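Local coordinates for protein aminotransferase class-III (Ochrobactrum anthropi, PDB 5GHG) that probably transfers amino groups between amines and keto compounds as a class-III omega-transaminase, and is seen here with the pyridoxamine phosphate form of its cofactor, at residues V386-K389 / Q390-T393; R361-E364 / L365-H368; E189-A192 / G193-E196. The protein carries 1 engineered substitution. All coordinates share one frame; numbering follows the deposited sequence.

Interaction 1 of 3, residues V386-K389 / Q390-T393; sequences VTDK and QAKT
Asp-388 faces Gln-390, Ala-391, Lys-392 and Thr-393 round a tight turn, and backbone bonds close it. Thr-393 O takes two donors in its carbonyl plane, Thr-387 N at 2.8 Å and Asp-388 N at 3.1 Å. Asp-388 O receives Thr-393 N at 3.3 Å and a weak bond from Lys-392 N.

The carboxylate of Asp-388 adds side-chain bonds. Its CG stands trans to the backbone N (chi1 -179°), which turns the carboxylate toward the N-H groups of Gln-390 and Ala-391. Asp-388 OD1 meets Ala-391 N at 3.0 Å, nearly straight along N-H but from above the carboxylate plane, and takes a weak bond from Gln-390 N. With an alanine here, the Ala-391 N-H would probably lose its straight carboxylate partner and the turn would be freer to move.

A methyl and a water fill in the rest. Ala-391 CB packs 3.6 Å from Asp-388 CG. Water 1 joins Thr-387 OG1 and Thr-393 OG1, at 2.7 Å from each.

Outside the turn, Lys-392 NZ bonds to Tyr-187 O, with a cation-pi contact on the ring.

Two bulges result: a classic one, Thr-387 and Asp-388 opposite Thr-393, and a G1 bulge, Lys-392 and Thr-393 opposite Asp-388. With one antiparallel bridge this is a hairpin-like turn between strand 380-385 and helix 400-411.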
loop_
_atom_site.group_PDB
_atom_site.type_symbol
_atom_site.label_atom_id
_atom_site.label_comp_id
_atom_site.label_asym_id
_atom_site.label_seq_id
_atom_site.Cartn_x
_atom_site.Cartn_y
_atom_site.Cartn_z
ATOM N N VAL B 386 -11.647 15.544 29.963
ATOM C CA VAL B 386 -11.156 16.852 30.403
ATOM C C VAL B 386 -11.094 16.819 31.928
ATOM O O VAL B 386 -11.745 16.002 32.568
ATOM C CB VAL B 386 -12.087 18.004 29.935
ATOM C CG1 VAL B 386 -12.161 18.068 28.419
ATOM C CG2 VAL B 386 -13.474 17.817 30.497
ATOM N N THR B 387 -10.310 17.725 32.512
ATOM C CA THR B 387 -10.397 17.948 33.958
ATOM C C THR B 387 -11.115 19.232 34.335
ATOM O O THR B 387 -11.527 19.378 35.485
ATOM C CB THR B 387 -9.005 17.952 34.610
ATOM O OG1 THR B 387 -8.145 18.869 33.929
ATOM C CG2 THR B 387 -8.398 16.562 34.555
ATOM N N ASP B 388 -11.285 20.155 33.395
ATOM C CA ASP B 388 -12.026 21.398 33.628
ATOM C C ASP B 388 -13.072 21.489 32.526
ATOM O O ASP B 388 -12.743 21.813 31.377
ATOM C CB ASP B 388 -11.071 22.593 33.641
ATOM C CG ASP B 388 -11.792 23.935 33.916
ATOM O OD1 ASP B 388 -13.005 24.070 33.623
ATOM O OD2 ASP B 388 -11.112 24.849 34.410
ATOM N N LYS B 389 -14.319 21.184 32.867
ATOM C CA LYS B 389 -15.360 21.054 31.864
ATOM C C LYS B 389 -15.712 22.377 31.203
ATOM O O LYS B 389 -16.133 22.393 30.036
ATOM C CB LYS B 389 -16.613 20.424 32.448
ATOM C CG LYS B 389 -16.531 18.934 32.671
ATOM C CD LYS B 389 -17.944 18.358 32.812
ATOM C CE LYS B 389 -17.898 16.901 33.245
ATOM N NZ LYS B 389 -19.191 16.248 32.926
ATOM N N GLN B 390 -15.593 23.489 31.927
ATOM C CA GLN B 390 -15.934 24.781 31.331
ATOM C C GLN B 390 -14.821 25.290 30.427
ATOM O O GLN B 390 -15.098 25.829 29.358
ATOM C CB GLN B 390 -16.261 25.805 32.418
ATOM C CG GLN B 390 -17.459 25.432 33.264
ATOM C CD GLN B 390 -18.009 26.602 34.053
ATOM O OE1 GLN B 390 -17.531 27.741 33.922
ATOM N NE2 GLN B 390 -19.026 26.336 34.870
ATOM N N ALA B 391 -13.565 25.120 30.827
ATOM C CA ALA B 391 -12.449 25.494 29.964
ATOM C C ALA B 391 -12.177 24.460 28.875
ATOM O O ALA B 391 -11.439 24.768 27.940
ATOM C CB ALA B 391 -11.176 25.709 30.791
ATOM N N LYS B 392 -12.756 23.254 28.996
ATOM C CA LYS B 392 -12.516 22.132 28.079
ATOM C C LYS B 392 -11.032 21.779 27.991
ATOM O O LYS B 392 -10.517 21.467 26.922
ATOM C CB LYS B 392 -13.080 22.419 26.678
ATOM C CG LYS B 392 -14.528 22.836 26.673
ATOM C CD LYS B 392 -15.039 23.101 25.259
ATOM C CE LYS B 392 -16.524 23.408 25.274
ATOM N NZ LYS B 392 -17.081 23.604 23.915
ATOM N N THR B 393 -10.344 21.806 29.127
ATOM C CA THR B 393 -8.926 21.500 29.189
ATOM C C THR B 393 -8.687 20.226 29.992
ATOM O O THR B 393 -9.446 19.897 30.916
ATOM C CB THR B 393 -8.136 22.645 29.834
ATOM O OG1 THR B 393 -8.746 22.982 31.086
ATOM C CG2 THR B 393 -8.123 23.884 28.910
HETATM O O HOH W 1 -7.615 21.318 32.918
#

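Interaction 2 of 3, residues R361-E364 / L365-H368; sequences RLRE and LQDH
Two type I beta turns, Arg-363 to Gln-366 and Leu-365 to His-368, bring the chain out of helix 347-363 toward strand 371-377. Leu-365 N bonds to Leu-362 O at 3.0 Å, and Gln-366 N to Arg-363 O at 3.1 Å.

Gln-366 folds back over Arg-363. Its CG lies beside its own backbone N (chi1 -80°), and this carries the chain across the Arg-363 carbonyl, with Gln-366 CG 3.2 Å from Arg-363 O. Gln-366 NE2 then reaches Arg-363 CG at 3.8 Å. The amide meets the aliphatic CB and CG of Arg-363, not its guanidinium; the two planes are 60° apart. The guanidinium itself bonds to Gln-359 and to the carbonyl of Gly-376.

Leu-365 CB sits 3.4 Å from Leu-362 O. Leu-362 and Leu-365 are buried, and both touch Leu-443 of helix 433-455. Within 361-364, Arg-361 NE and Glu-364 OE1 make a long salt bridge of 3.6 Å. The stronger partner of Arg-361 is Asp-437, through NH1.

The arrangement is a helix-to-strand connection made of two type I turns, with Leu-362 and Leu-365 packed on helix 433-455 and arginines tied to neighbouring elements.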
loop_
_atom_site.group_PDB
_atom_site.type_symbol
_atom_site.label_atom_id
_atom_site.label_comp_id
_atom_site.label_asym_id
_atom_site.label_seq_id
_atom_site.Cartn_x
_atom_site.Cartn_y
_atom_site.Cartn_z
ATOM N N ARG B 361 -25.690 3.693 26.691
ATOM C CA ARG B 361 -24.865 3.429 27.865
ATOM C C ARG B 361 -23.728 4.435 28.000
ATOM O O ARG B 361 -23.461 4.935 29.098
ATOM C CB ARG B 361 -24.317 1.990 27.825
ATOM C CG ARG B 361 -25.368 0.932 28.187
ATOM C CD ARG B 361 -25.666 0.968 29.694
ATOM N NE ARG B 361 -24.429 0.888 30.479
ATOM C CZ ARG B 361 -23.898 -0.242 30.903
ATOM N NH1 ARG B 361 -24.516 -1.387 30.643
ATOM N NH2 ARG B 361 -22.757 -0.239 31.600
ATOM N N LEU B 362 -23.051 4.767 26.894
ATOM C CA LEU B 362 -21.959 5.722 26.987
ATOM C C LEU B 362 -22.451 7.098 27.424
ATOM O O LEU B 362 -21.772 7.802 28.176
ATOM C CB LEU B 362 -21.199 5.821 25.660
ATOM C CG LEU B 362 -20.238 4.683 25.311
ATOM C CD1 LEU B 362 -19.747 4.828 23.873
ATOM C CD2 LEU B 362 -19.048 4.620 26.270
ATOM N N ARG B 363 -23.621 7.508 26.943
ATOM C CA ARG B 363 -24.110 8.832 27.302
ATOM C C ARG B 363 -24.543 8.925 28.766
ATOM O O ARG B 363 -24.639 10.029 29.302
ATOM C CB ARG B 363 -25.234 9.240 26.349
ATOM C CG ARG B 363 -24.641 9.771 25.026
ATOM C CD ARG B 363 -25.673 9.945 23.949
ATOM N NE ARG B 363 -25.079 10.466 22.720
ATOM C CZ ARG B 363 -24.353 9.740 21.882
ATOM N NH1 ARG B 363 -24.125 8.462 22.169
ATOM N NH2 ARG B 363 -23.875 10.272 20.757
ATOM N N GLU B 364 -24.770 7.796 29.427
ATOM C CA GLU B 364 -25.020 7.824 30.861
ATOM C C GLU B 364 -23.812 8.318 31.649
ATOM O O GLU B 364 -23.961 8.649 32.826
ATOM C CB GLU B 364 -25.437 6.429 31.359
ATOM C CG GLU B 364 -26.749 5.951 30.763
ATOM C CD GLU B 364 -27.048 4.479 31.043
ATOM O OE1 GLU B 364 -26.235 3.808 31.703
ATOM O OE2 GLU B 364 -28.106 3.987 30.589
ATOM N N LEU B 365 -22.633 8.387 31.028
ATOM C CA LEU B 365 -21.441 8.892 31.679
ATOM C C LEU B 365 -21.184 10.371 31.402
ATOM O O LEU B 365 -20.166 10.888 31.842
ATOM C CB LEU B 365 -20.206 8.087 31.234
ATOM C CG LEU B 365 -20.338 6.575 31.263
ATOM C CD1 LEU B 365 -19.013 5.968 30.842
ATOM C CD2 LEU B 365 -20.787 6.071 32.626
ATOM N N GLN B 366 -22.081 11.040 30.673
ATOM C CA GLN B 366 -21.864 12.430 30.294
ATOM C C GLN B 366 -21.638 13.330 31.504
ATOM O O GLN B 366 -20.933 14.334 31.401
ATOM C CB GLN B 366 -23.074 12.959 29.509
ATOM C CG GLN B 366 -23.050 12.538 28.067
ATOM C CD GLN B 366 -24.307 12.945 27.339
ATOM O OE1 GLN B 366 -25.419 12.862 27.884
ATOM N NE2 GLN B 366 -24.139 13.386 26.099
ATOM N N ASP B 367 -22.265 13.011 32.633
ATOM C CA ASP B 367 -22.129 13.813 33.834
ATOM C C ASP B 367 -20.903 13.446 34.666
ATOM O O ASP B 367 -20.675 14.067 35.705
ATOM C CB ASP B 367 -23.396 13.695 34.685
ATOM C CG ASP B 367 -23.723 12.244 35.050
ATOM O OD1 ASP B 367 -23.122 11.305 34.445
ATOM O OD2 ASP B 367 -24.593 12.043 35.932
ATOM N N HIS B 368 -20.115 12.457 34.249
ATOM C CA HIS B 368 -18.898 12.151 34.986
ATOM C C HIS B 368 -17.976 13.368 34.998
ATOM O O HIS B 368 -17.847 14.065 33.986
ATOM C CB HIS B 368 -18.167 10.947 34.368
ATOM C CG HIS B 368 -17.114 10.367 35.259
ATOM N ND1 HIS B 368 -15.861 10.920 35.383
ATOM C CD2 HIS B 368 -17.144 9.304 36.106
ATOM C CE1 HIS B 368 -15.148 10.216 36.245
ATOM N NE2 HIS B 368 -15.907 9.229 36.700
#

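Interaction 3 of 3, residues E189-A192 / G193-E196; sequences EGQA and GESE
The flat groups here are the Gln-191 amide and the Glu-194 carboxylate. Their planes are only 18° apart, yet the two side chains pass at a slant and make no stack. Glu-194 OE2 is the atom that does the touching. It is met on its anti side by Gln-191 N, 27° out of the carboxylate plane. This bond is 2.8 Å long and nearly straight along N-H. Gly-190 CA lies 3.4 Å from the same Glu-194 OE2. Gln-191 CB and CG also pass close to it. The other oxygen, Glu-194 OE1, takes a salt bridge from Arg-202 NE, so the carboxylate is held through both oxygens. The arginine probably helps to keep it ionised.

The torsions explain the reach. Glu-194 CG is trans to the backbone N (chi1 -177°) and the chain runs extended beyond it. The carboxylate is thereby thrown back across the turn to Gln-191.

The backbone under these groups is a type II beta turn from Gln-191 to Glu-194. Glu-194 N closes it on Gln-191 O at 3.1 Å. Gly-193 takes the positive phi usual at the third position of such a turn. Water 2 donates to Glu-194 O at 2.8 Å and also to Gln-191 O, which bridges the ends of the turn again. The turn is mostly exposed.

The loop joins two helices. Gly-190 is where the chain leaves helix 186-189. Ser-195 is the N-cap of helix 196-214, and its OG bonds to Gln-198 N. Glu-189 and Glu-194 both touch Phe-199 of that second helix, and Gln-191 rests on Arg-202. Glu-196 reaches on to Lys-238 N, just before helix 240-250.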
loop_
_atom_site.group_PDB
_atom_site.type_symbol
_atom_site.label_atom_id
_atom_site.label_comp_id
_atom_site.label_asym_id
_atom_site.label_seq_id
_atom_site.Cartn_x
_atom_site.Cartn_y
_atom_site.Cartn_z
ATOM N N GLU B 189 -15.054 23.526 18.023
ATOM C CA GLU B 189 -14.962 24.620 17.059
ATOM C C GLU B 189 -16.090 25.622 17.159
ATOM O O GLU B 189 -15.951 26.723 16.624
ATOM C CB GLU B 189 -14.916 24.073 15.620
ATOM C CG GLU B 189 -13.691 23.221 15.314
ATOM C CD GLU B 189 -12.445 24.051 15.161
ATOM O OE1 GLU B 189 -11.339 23.476 15.236
ATOM O OE2 GLU B 189 -12.577 25.281 14.953
ATOM N N GLY B 190 -17.201 25.271 17.794
ATOM C CA GLY B 190 -18.324 26.192 17.871
ATOM C C GLY B 190 -17.955 27.412 18.691
ATOM O O GLY B 190 -17.219 27.325 19.666
ATOM N N GLN B 191 -18.460 28.563 18.274
ATOM C CA GLN B 191 -18.140 29.806 18.962
ATOM C C GLN B 191 -19.145 30.045 20.079
ATOM O O GLN B 191 -20.186 29.376 20.170
ATOM C CB GLN B 191 -18.109 30.957 17.956
ATOM C CG GLN B 191 -17.031 30.746 16.899
ATOM C CD GLN B 191 -17.164 31.672 15.694
ATOM O OE1 GLN B 191 -18.183 32.329 15.493
ATOM N NE2 GLN B 191 -16.125 31.704 14.874
ATOM N N ALA B 192 -18.824 30.985 20.961
ATOM C CA ALA B 192 -19.756 31.314 22.036
ATOM C C ALA B 192 -21.094 31.748 21.441
ATOM O O ALA B 192 -21.145 32.604 20.551
ATOM C CB ALA B 192 -19.185 32.412 22.937
ATOM N N GLY B 193 -22.171 31.126 21.916
ATOM C CA GLY B 193 -23.508 31.478 21.470
ATOM C C GLY B 193 -23.906 30.946 20.103
ATOM O O GLY B 193 -24.987 31.274 19.623
ATOM N N GLU B 194 -23.068 30.129 19.476
ATOM C CA GLU B 194 -23.393 29.529 18.186
ATOM C C GLU B 194 -24.099 28.195 18.420
ATOM O O GLU B 194 -23.642 27.392 19.241
ATOM C CB GLU B 194 -22.092 29.341 17.392
ATOM C CG GLU B 194 -22.225 28.791 16.001
ATOM C CD GLU B 194 -20.896 28.874 15.235
ATOM O OE1 GLU B 194 -20.890 29.377 14.080
ATOM O OE2 GLU B 194 -19.865 28.461 15.797
ATOM N N SER B 195 -25.208 27.964 17.727
ATOM C CA SER B 195 -25.901 26.693 17.807
ATOM C C SER B 195 -25.257 25.679 16.839
ATOM O O SER B 195 -24.467 26.036 15.969
ATOM C CB SER B 195 -27.385 26.839 17.454
ATOM O OG SER B 195 -27.556 27.150 16.063
ATOM N N GLU B 196 -25.620 24.404 17.012
ATOM C CA GLU B 196 -25.091 23.355 16.153
ATOM C C GLU B 196 -25.406 23.632 14.676
ATOM O O GLU B 196 -24.529 23.523 13.810
ATOM C CB GLU B 196 -25.653 21.991 16.583
ATOM C CG GLU B 196 -25.181 20.799 15.798
ATOM C CD GLU B 196 -25.818 19.503 16.297
ATOM O OE1 GLU B 196 -26.006 18.560 15.494
ATOM O OE2 GLU B 196 -26.146 19.424 17.499
HETATM O O HOH W 2 -21.073 27.000 20.230
#

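In the fold
The three contacts are local turns with centres 24 to 27 Å from the centre of the chain; interaction 1 lies on the same side of it as each of the other two. Interactions 1 and 2 have centres 16 Å apart and touch: Lys-389 NZ comes 2.8 Å from His-368 O, a weak hydrogen bond. Interactions 1 and 3 also have centres 16 Å apart. Their nearest atoms are about 6 Å apart, and helix 186-189 links them: Lys-392 bonds to Tyr-187 and Arg-188, and Glu-189 ends the same helix. Interactions 2 and 3 are further apart, with centres 22 Å apart. No residue of the three contacts belongs to the cofactor pocket, which includes Lys-287 and Asp-258.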